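Local coordinates for protein peptidoglycan-N-acetylmuramic acid deacetylase PdaA (Bacillus subtilis, PDB 1NY1) that removes the acetyl group from N-acetylmuramic acid residues of peptidoglycan, leading to muramic delta-lactam in the spore cortex, and is required for germination, at residues V169-N174 with L197-S202; D184-Q189 with E207-A212; W164-V169 with Q189-A194. One frame throughout, in Å; residues are numbered along the deposited sequence.

Interaction 1: residues V169-N174 with L197-S202; sequences VDWKIN and LLHTVS
Asp170 and His199 meet across this contact through a carboxylate and a backbone amide. His199 N donates to Asp170 OD2 over 2.9 Å with an N-H...O angle of 158°, reaching the oxygen on its syn side and somewhat out of the carboxylate plane. Asp170 CG sits between its own backbone N and carbonyl carbon (chi1 67°), a rotamer in which the Asp170 side chain crosses that of His199 at about a right angle. Trp171 covers one face of the imidazole: its CB stands 3.9 Å from the ring centroid in a CH-pi contact, while the edge of its five-membered ring turns toward that face in an offset edge-to-face pair, the planes at 71°. Farther along, the methyl Ile173 CD1 meets Val201 CG2 at 3.7 Å, the two side chains crossing. Two waters complete the join. One donates to Asp170 O and accepts from Ser202 N; the other donates to Lys172 O and is hydrogen-bonded to Ser202 OG at 2.9 Å. The loop thus closes over the C-terminal end of strand 194-198 beside Asp50, the probable proton acceptor of this NodB-type deacetylase. By similarity, His199 is the proton donor and Asp170 raises its pKa; the hydrogen bond from His199 N fixes the carboxylate near the start of the histidine side chain, consistent with that influence, while Trp171 probably restricts how far the ring can turn.

Interaction 2: residues D184-Q189 with E207-A212; sequences DHMIKQ and EALDDA
Met186, present as selenomethionine, reaches from helix 184-188 to helix 207-212 and lays the end of its side chain against the backbone and small side chains there. Its CG stands anti to the carbonyl carbon (chi1 -69°), the chain runs on extended to the selenium, and a bend at chi3 (-90°) turns the terminal methyl in toward the Ala208 end of the neighbouring segment. Met186 CE then rests 3.6 Å from Ala208 CB and equally near the peptide that joins Ala208 to Leu209. The selenium touches two further groups, Ala212 CB at 3.9 Å and Leu209 CD1 at 4.1 Å, and the Leu209 side chain crosses that of Met186 at about a right angle. Both helices belong to the outer layer of the deacetylase's NodB-type beta/alpha barrel, where they flank strand 194-198; the chain runs helix, strand, helix through this region. The two segments point nearly the same way, their axes 30° apart and 9.6 Å at closest approach, and the small Ala208 and Ala212 are consistent with so long a side chain fitting between the axes. Underneath, Leu198 of the strand packs on both Met186 and Leu209, and Phe168 of a loop also lies against Met186. The next residue along the first helix, the partly exposed Ile187, brings its CD1 to 4.1 Å from Ala212 O.

Interaction 3: residues W164-V169 with Q189-A194; sequences WSVAFV and QAHPGA
Val166 packs on Gln189 and His191 where two loops of the beta/alpha barrel run together. Loop 164-169 follows strand 160-161; loop 189-194 links helix 179-188 to strand 194-198 and closes in a type II beta turn from His191 to Ala194. The apolar contacts centre on the valine, whose two methyls divide the work. With CG1 anti to the backbone N (chi1 173°), that branch lies over the Gln189 side chain, 3.9 Å from Gln189 CB, while Val166 CG2 comes within 3.5 Å of His191 NE2 and also touches Ala194 CB at 4.1 Å. The imidazole has the Ala194 methyl over one face, toward the rim, and Ser165 at its edge. Replacing His191 by an alanine is likely to open a gap beside Ser165 and the Ala194 methyl and to leave Val166 CG2 without its ring neighbour.

The polar contacts are largely mediated by water. The Gln189 amide lies alongside the backbone of the other loop and reaches it through three waters: one water donates to both Ser165 O and Gln189 OE1, a second to both Ala167 O and Gln189 OE1, and a third donates to Ala167 O while accepting from Gln189 NE2 at 3.2 Å. Both ends of the amide are therefore engaged, which should oppose its flipping. Ser165 OG has its hydrogen-bond partner in Ile195 N, and the same hydroxyl oxygen passes 3.6 Å from Ala194 CB.

The three contacts gather round strand 194-198 of the barrel. Their segments interleave along the chain: 164-169 and 169-174 come first, then 184-189 and 189-194, then 197-202 and 207-212, with Val169 and Gln189 each shared by two contacts. Between centres, interactions 1 and 2 are about 13 Å apart, interactions 1 and 3 about 15 Å, and interactions 2 and 3 about 11 Å. Strand 194-198 connects them, since Leu198 touches residues of both other contacts, among them Phe168 of interaction 3, while Leu197 N lies 2.8 Å from Val166 O, a probable hydrogen bond. Helix packing and loop closure thus converge on the strand that leads into His199, the probable proton donor.

Interaction 1: residues V169-N174 with L197-S202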
loop_
_atom_site.group_PDB
_atom_site.type_symbol
_atom_site.label_atom_id
_atom_site.label_comp_id
_atom_site.label_asym_id
_atom_site.label_seq_id
_atom_site.Cartn_x
_atom_site.Cartn_y
_atom_site.Cartn_z
ATOM N N VAL A 169 -4.448 2.663 13.234
ATOM C CA VAL A 169 -3.417 3.549 13.735
ATOM C C VAL A 169 -2.175 2.816 14.202
ATOM O O VAL A 169 -2.037 2.483 15.378
ATOM C CB VAL A 169 -3.944 4.422 14.882
ATOM C CG1 VAL A 169 -2.861 5.408 15.308
ATOM C CG2 VAL A 169 -5.195 5.163 14.433
ATOM N N ASP A 170 -1.268 2.569 13.264
ATOM C CA ASP A 170 -0.016 1.889 13.573
ATOM C C ASP A 170 1.135 2.770 13.087
ATOM O O ASP A 170 2.230 2.287 12.815
ATOM C CB ASP A 170 0.028 0.512 12.886
ATOM C CG ASP A 170 0.087 0.612 11.372
ATOM O OD1 ASP A 170 -0.417 1.608 10.820
ATOM O OD2 ASP A 170 0.621 -0.317 10.731
ATOM N N TRP A 171 0.866 4.072 13.006
ATOM C CA TRP A 171 1.838 5.053 12.540
ATOM C C TRP A 171 2.143 6.160 13.550
ATOM O O TRP A 171 2.972 7.036 13.289
ATOM C CB TRP A 171 1.331 5.699 11.255
ATOM C CG TRP A 171 -0.102 6.132 11.352
ATOM C CD1 TRP A 171 -1.202 5.404 10.998
ATOM C CD2 TRP A 171 -0.592 7.384 11.846
ATOM N NE1 TRP A 171 -2.345 6.127 11.234
ATOM C CE2 TRP A 171 -2.001 7.346 11.755
ATOM C CE3 TRP A 171 0.023 8.536 12.356
ATOM C CZ2 TRP A 171 -2.809 8.420 12.155
ATOM C CZ3 TRP A 171 -0.782 9.603 12.753
ATOM C CH2 TRP A 171 -2.181 9.536 12.650
ATOM N N LYS A 172 1.465 6.132 14.690
ATOM C CA LYS A 172 1.670 7.143 15.727
ATOM C C LYS A 172 2.794 6.750 16.675
ATOM O O LYS A 172 2.595 5.958 17.592
ATOM C CB LYS A 172 0.387 7.347 16.531
ATOM C CG LYS A 172 -0.641 8.216 15.850
ATOM C CD LYS A 172 -1.767 8.562 16.807
ATOM C CE LYS A 172 -2.780 9.472 16.135
ATOM N NZ LYS A 172 -3.957 9.734 17.006
ATOM N N ILE A 173 3.973 7.323 16.463
ATOM C CA ILE A 173 5.125 7.004 17.291
ATOM C C ILE A 173 4.982 7.445 18.742
ATOM O O ILE A 173 5.547 6.819 19.640
ATOM C CB ILE A 173 6.417 7.626 16.708
ATOM C CG1 ILE A 173 6.581 7.197 15.250
ATOM C CG2 ILE A 173 7.634 7.142 17.491
ATOM C CD1 ILE A 173 6.697 5.692 15.067
ATOM N N ASN A 174 4.219 8.506 18.984
ATOM C CA ASN A 174 4.055 8.996 20.350
ATOM C C ASN A 174 3.091 8.135 21.163
ATOM O O ASN A 174 2.907 8.362 22.356
ATOM C CB ASN A 174 3.579 10.454 20.334
ATOM C CG ASN A 174 2.110 10.586 19.986
ATOM O OD1 ASN A 174 1.587 9.851 19.149
ATOM N ND2 ASN A 174 1.440 11.542 20.616
ATOM N N LEU A 197 -3.319 -1.838 4.424
ATOM C CA LEU A 197 -2.362 -0.748 4.380
ATOM C C LEU A 197 -1.712 -0.797 5.754
ATOM O O LEU A 197 -2.363 -0.532 6.768
ATOM C CB LEU A 197 -3.059 0.602 4.183
ATOM C CG LEU A 197 -2.198 1.852 3.954
ATOM C CD1 LEU A 197 -3.079 3.086 4.058
ATOM C CD2 LEU A 197 -1.088 1.944 4.966
ATOM N N LEU A 198 -0.432 -1.147 5.786
ATOM C CA LEU A 198 0.299 -1.244 7.044
ATOM C C LEU A 198 1.519 -0.335 7.045
ATOM O O LEU A 198 1.992 0.089 5.990
ATOM C CB LEU A 198 0.775 -2.682 7.271
ATOM C CG LEU A 198 -0.275 -3.790 7.298
ATOM C CD1 LEU A 198 0.410 -5.140 7.427
ATOM C CD2 LEU A 198 -1.229 -3.553 8.457
ATOM N N HIS A 199 2.008 -0.032 8.242
ATOM C CA HIS A 199 3.211 0.774 8.422
ATOM C C HIS A 199 4.162 -0.171 9.139
ATOM O O HIS A 199 3.731 -1.197 9.662
ATOM C CB HIS A 199 2.911 2.012 9.271
ATOM C CG HIS A 199 1.951 2.951 8.613
ATOM N ND1 HIS A 199 2.336 3.816 7.611
ATOM C CD2 HIS A 199 0.607 3.065 8.714
ATOM C CE1 HIS A 199 1.267 4.418 7.119
ATOM N NE2 HIS A 199 0.204 3.979 7.769
ATOM N N THR A 200 5.449 0.152 9.160
ATOM C CA THR A 200 6.416 -0.724 9.805
ATOM C C THR A 200 7.234 0.003 10.866
ATOM O O THR A 200 8.323 -0.443 11.225
ATOM C CB THR A 200 7.394 -1.322 8.763
ATOM O OG1 THR A 200 8.232 -0.279 8.242
ATOM C CG2 THR A 200 6.620 -1.962 7.613
ATOM N N VAL A 201 6.699 1.105 11.381
ATOM C CA VAL A 201 7.414 1.905 12.372
ATOM C C VAL A 201 7.011 1.713 13.835
ATOM O O VAL A 201 7.745 2.124 14.738
ATOM C CB VAL A 201 7.282 3.416 12.055
ATOM C CG1 VAL A 201 7.933 3.728 10.718
ATOM C CG2 VAL A 201 5.807 3.827 12.028
ATOM N N SER A 202 5.864 1.089 14.085
ATOM C CA SER A 202 5.400 0.928 15.462
ATOM C C SER A 202 5.873 -0.340 16.167
ATOM O O SER A 202 5.968 -1.405 15.562
ATOM C CB SER A 202 3.871 1.006 15.499
ATOM O OG SER A 202 3.405 1.341 16.799
HETATM O O HOH W 1 3.841 0.194 12.322
HETATM O O HOH W 2 1.581 3.559 16.642
#

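Interaction 2: residues D184-Q189 with E207-A212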
loop_
_atom_site.group_PDB
_atom_site.type_symbol
_atom_site.label_atom_id
_atom_site.label_comp_id
_atom_site.label_asym_id
_atom_site.label_seq_id
_atom_site.Cartn_x
_atom_site.Cartn_y
_atom_site.Cartn_z
ATOM N N ASP A 184 -5.165 -7.603 16.676
ATOM C CA ASP A 184 -6.621 -7.617 16.756
ATOM C C ASP A 184 -7.288 -6.914 15.583
ATOM O O ASP A 184 -8.334 -7.358 15.104
ATOM C CB ASP A 184 -7.099 -7.001 18.073
ATOM C CG ASP A 184 -6.891 -7.927 19.255
ATOM O OD1 ASP A 184 -6.695 -9.143 19.023
ATOM O OD2 ASP A 184 -6.942 -7.449 20.413
ATOM N N HIS A 185 -6.700 -5.815 15.118
ATOM C CA HIS A 185 -7.270 -5.103 13.981
ATOM C C HIS A 185 -7.152 -5.876 12.677
ATOM O O HIS A 185 -8.087 -5.897 11.885
ATOM C CB HIS A 185 -6.620 -3.721 13.823
ATOM C CG HIS A 185 -7.367 -2.631 14.522
ATOM N ND1 HIS A 185 -6.819 -1.886 15.543
ATOM C CD2 HIS A 185 -8.632 -2.176 14.361
ATOM C CE1 HIS A 185 -7.716 -1.020 15.982
ATOM N NE2 HIS A 185 -8.824 -1.177 15.281
HETATM N N MSE A 186 -6.008 -6.514 12.455
HETATM C CA MSE A 186 -5.802 -7.272 11.230
HETATM C C MSE A 186 -6.704 -8.493 11.146
HETATM O O MSE A 186 -7.086 -8.911 10.056
HETATM C CB MSE A 186 -4.344 -7.686 11.109
HETATM C CG MSE A 186 -3.420 -6.509 10.848
HETATM SE SE MSE A 186 -1.613 -7.035 10.446
HETATM C CE MSE A 186 -0.871 -7.060 12.218
ATOM N N ILE A 187 -7.059 -9.045 12.300
ATOM C CA ILE A 187 -7.932 -10.206 12.343
ATOM C C ILE A 187 -9.391 -9.770 12.214
ATOM O O ILE A 187 -10.144 -10.317 11.407
ATOM C CB ILE A 187 -7.749 -10.987 13.665
ATOM C CG1 ILE A 187 -6.321 -11.540 13.755
ATOM C CG2 ILE A 187 -8.805 -12.088 13.770
ATOM C CD1 ILE A 187 -5.938 -12.528 12.655
ATOM N N LYS A 188 -9.783 -8.771 12.998
ATOM C CA LYS A 188 -11.160 -8.290 12.982
ATOM C C LYS A 188 -11.595 -7.652 11.668
ATOM O O LYS A 188 -12.721 -7.866 11.220
ATOM C CB LYS A 188 -11.387 -7.305 14.135
ATOM C CG LYS A 188 -12.821 -6.782 14.240
ATOM C CD LYS A 188 -13.162 -6.340 15.662
ATOM C CE LYS A 188 -12.243 -5.231 16.149
ATOM N NZ LYS A 188 -12.387 -4.972 17.612
ATOM N N GLN A 189 -10.714 -6.876 11.042
ATOM C CA GLN A 189 -11.072 -6.217 9.789
ATOM C C GLN A 189 -10.899 -7.073 8.545
ATOM O O GLN A 189 -11.260 -6.652 7.451
ATOM C CB GLN A 189 -10.275 -4.914 9.632
ATOM C CG GLN A 189 -10.637 -3.875 10.684
ATOM C CD GLN A 189 -9.988 -2.527 10.439
ATOM O OE1 GLN A 189 -10.062 -1.982 9.339
ATOM N NE2 GLN A 189 -9.374 -1.968 11.474
ATOM N N GLU A 207 5.917 -8.566 14.725
ATOM C CA GLU A 207 5.415 -9.705 15.485
ATOM C C GLU A 207 3.901 -9.826 15.298
ATOM O O GLU A 207 3.367 -10.929 15.177
ATOM C CB GLU A 207 5.746 -9.539 16.975
ATOM C CG GLU A 207 7.228 -9.692 17.365
ATOM C CD GLU A 207 8.135 -8.562 16.871
ATOM O OE1 GLU A 207 7.636 -7.471 16.525
ATOM O OE2 GLU A 207 9.366 -8.767 16.853
ATOM N N ALA A 208 3.204 -8.691 15.275
ATOM C CA ALA A 208 1.759 -8.720 15.084
ATOM C C ALA A 208 1.460 -9.294 13.703
ATOM O O ALA A 208 0.570 -10.129 13.550
ATOM C CB ALA A 208 1.169 -7.311 15.212
ATOM N N LEU A 209 2.218 -8.857 12.698
ATOM C CA LEU A 209 2.023 -9.338 11.332
ATOM C C LEU A 209 2.296 -10.839 11.239
ATOM O O LEU A 209 1.580 -11.575 10.551
ATOM C CB LEU A 209 2.941 -8.589 10.363
ATOM C CG LEU A 209 2.867 -8.979 8.878
ATOM C CD1 LEU A 209 1.489 -8.648 8.304
ATOM C CD2 LEU A 209 3.941 -8.217 8.113
ATOM N N ASP A 210 3.338 -11.289 11.930
ATOM C CA ASP A 210 3.697 -12.705 11.939
ATOM C C ASP A 210 2.492 -13.520 12.442
ATOM O O ASP A 210 2.075 -14.488 11.802
ATOM C CB ASP A 210 4.919 -12.907 12.845
ATOM C CG ASP A 210 5.524 -14.297 12.739
ATOM O OD1 ASP A 210 5.024 -15.145 11.957
ATOM O OD2 ASP A 210 6.520 -14.536 13.450
ATOM N N ASP A 211 1.925 -13.114 13.578
ATOM C CA ASP A 211 0.771 -13.805 14.158
ATOM C C ASP A 211 -0.467 -13.709 13.276
ATOM O O ASP A 211 -1.218 -14.675 13.128
ATOM C CB ASP A 211 0.428 -13.232 15.539
ATOM C CG ASP A 211 1.508 -13.499 16.575
ATOM O OD1 ASP A 211 2.489 -14.203 16.258
ATOM O OD2 ASP A 211 1.368 -13.003 17.711
ATOM N N ALA A 212 -0.684 -12.532 12.700
ATOM C CA ALA A 212 -1.838 -12.303 11.841
ATOM C C ALA A 212 -1.809 -13.199 10.610
ATOM O O ALA A 212 -2.817 -13.803 10.257
ATOM C CB ALA A 212 -1.896 -10.834 11.422
#

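Interaction 3: residues W164-V169 with Q189-A194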
loop_
_atom_site.group_PDB
_atom_site.type_symbol
_atom_site.label_atom_id
_atom_site.label_comp_id
_atom_site.label_asym_id
_atom_site.label_seq_id
_atom_site.Cartn_x
_atom_site.Cartn_y
_atom_site.Cartn_z
ATOM N N TRP A 164 -6.896 1.339 -0.348
ATOM C CA TRP A 164 -6.906 0.237 0.605
ATOM C C TRP A 164 -8.282 0.011 1.200
ATOM O O TRP A 164 -9.176 0.854 1.067
ATOM C CB TRP A 164 -5.881 0.492 1.723
ATOM C CG TRP A 164 -6.129 1.741 2.518
ATOM C CD1 TRP A 164 -6.825 1.851 3.689
ATOM C CD2 TRP A 164 -5.719 3.071 2.168
ATOM N NE1 TRP A 164 -6.877 3.172 4.090
ATOM C CE2 TRP A 164 -6.207 3.940 3.173
ATOM C CE3 TRP A 164 -4.987 3.613 1.101
ATOM C CZ2 TRP A 164 -5.989 5.322 3.140
ATOM C CZ3 TRP A 164 -4.767 4.988 1.067
ATOM C CH2 TRP A 164 -5.270 5.827 2.082
ATOM N N SER A 165 -8.453 -1.140 1.845
ATOM C CA SER A 165 -9.729 -1.488 2.463
ATOM C C SER A 165 -9.559 -1.776 3.960
ATOM O O SER A 165 -10.547 -1.942 4.675
ATOM C CB SER A 165 -10.338 -2.706 1.767
ATOM O OG SER A 165 -9.611 -3.877 2.083
ATOM N N VAL A 166 -8.309 -1.844 4.420
ATOM C CA VAL A 166 -8.001 -2.077 5.835
ATOM C C VAL A 166 -6.826 -1.214 6.266
ATOM O O VAL A 166 -5.780 -1.197 5.616
ATOM C CB VAL A 166 -7.595 -3.546 6.150
ATOM C CG1 VAL A 166 -7.134 -3.656 7.615
ATOM C CG2 VAL A 166 -8.750 -4.490 5.892
ATOM N N ALA A 167 -6.995 -0.511 7.377
ATOM C CA ALA A 167 -5.932 0.329 7.912
ATOM C C ALA A 167 -6.292 0.684 9.340
ATOM O O ALA A 167 -7.465 0.710 9.702
ATOM C CB ALA A 167 -5.782 1.599 7.075
ATOM N N PHE A 168 -5.282 0.938 10.154
ATOM C CA PHE A 168 -5.517 1.315 11.532
ATOM C C PHE A 168 -4.376 2.198 11.995
ATOM O O PHE A 168 -3.442 2.466 11.236
ATOM C CB PHE A 168 -5.654 0.084 12.430
ATOM C CG PHE A 168 -4.617 -0.968 12.189
ATOM C CD1 PHE A 168 -4.736 -1.850 11.121
ATOM C CD2 PHE A 168 -3.523 -1.083 13.040
ATOM C CE1 PHE A 168 -3.776 -2.839 10.904
ATOM C CE2 PHE A 168 -2.557 -2.069 12.832
ATOM C CZ PHE A 168 -2.684 -2.949 11.762
ATOM N N VAL A 169 -4.448 2.663 13.234
ATOM C CA VAL A 169 -3.417 3.549 13.735
ATOM C C VAL A 169 -2.175 2.816 14.202
ATOM O O VAL A 169 -2.037 2.483 15.378
ATOM C CB VAL A 169 -3.944 4.422 14.882
ATOM C CG1 VAL A 169 -2.861 5.408 15.308
ATOM C CG2 VAL A 169 -5.195 5.163 14.433
ATOM N N GLN A 189 -10.714 -6.876 11.042
ATOM C CA GLN A 189 -11.072 -6.217 9.789
ATOM C C GLN A 189 -10.899 -7.073 8.545
ATOM O O GLN A 189 -11.260 -6.652 7.451
ATOM C CB GLN A 189 -10.275 -4.914 9.632
ATOM C CG GLN A 189 -10.637 -3.875 10.684
ATOM C CD GLN A 189 -9.988 -2.527 10.439
ATOM O OE1 GLN A 189 -10.062 -1.982 9.339
ATOM N NE2 GLN A 189 -9.374 -1.968 11.474
ATOM N N ALA A 190 -10.356 -8.275 8.708
ATOM C CA ALA A 190 -10.133 -9.155 7.567
ATOM C C ALA A 190 -11.391 -9.439 6.764
ATOM O O ALA A 190 -12.478 -9.608 7.315
ATOM C CB ALA A 190 -9.511 -10.466 8.031
ATOM N N HIS A 191 -11.234 -9.468 5.447
ATOM C CA HIS A 191 -12.337 -9.765 4.559
ATOM C C HIS A 191 -11.824 -10.194 3.195
ATOM O O HIS A 191 -10.673 -9.927 2.827
ATOM C CB HIS A 191 -13.282 -8.563 4.423
ATOM C CG HIS A 191 -12.601 -7.273 4.079
ATOM N ND1 HIS A 191 -12.354 -6.877 2.782
ATOM C CD2 HIS A 191 -12.140 -6.276 4.870
ATOM C CE1 HIS A 191 -11.772 -5.690 2.788
ATOM N NE2 HIS A 191 -11.631 -5.302 4.043
ATOM N N PRO A 192 -12.664 -10.906 2.439
ATOM C CA PRO A 192 -12.294 -11.372 1.104
ATOM C C PRO A 192 -11.900 -10.189 0.219
ATOM O O PRO A 192 -12.615 -9.187 0.147
ATOM C CB PRO A 192 -13.566 -12.062 0.630
ATOM C CG PRO A 192 -14.088 -12.664 1.896
ATOM C CD PRO A 192 -13.925 -11.529 2.882
ATOM N N GLY A 193 -10.753 -10.310 -0.438
ATOM C CA GLY A 193 -10.288 -9.255 -1.317
ATOM C C GLY A 193 -9.701 -8.037 -0.624
ATOM O O GLY A 193 -9.402 -7.042 -1.280
ATOM N N ALA A 194 -9.519 -8.108 0.690
ATOM C CA ALA A 194 -8.973 -6.976 1.431
ATOM C C ALA A 194 -7.575 -6.577 1.002
ATOM O O ALA A 194 -6.720 -7.424 0.746
ATOM C CB ALA A 194 -8.958 -7.283 2.926
HETATM O O HOH W 3 -11.842 -2.341 7.066
HETATM O O HOH W 4 -9.111 1.200 11.787
HETATM O O HOH W 5 -9.880 0.389 8.042
#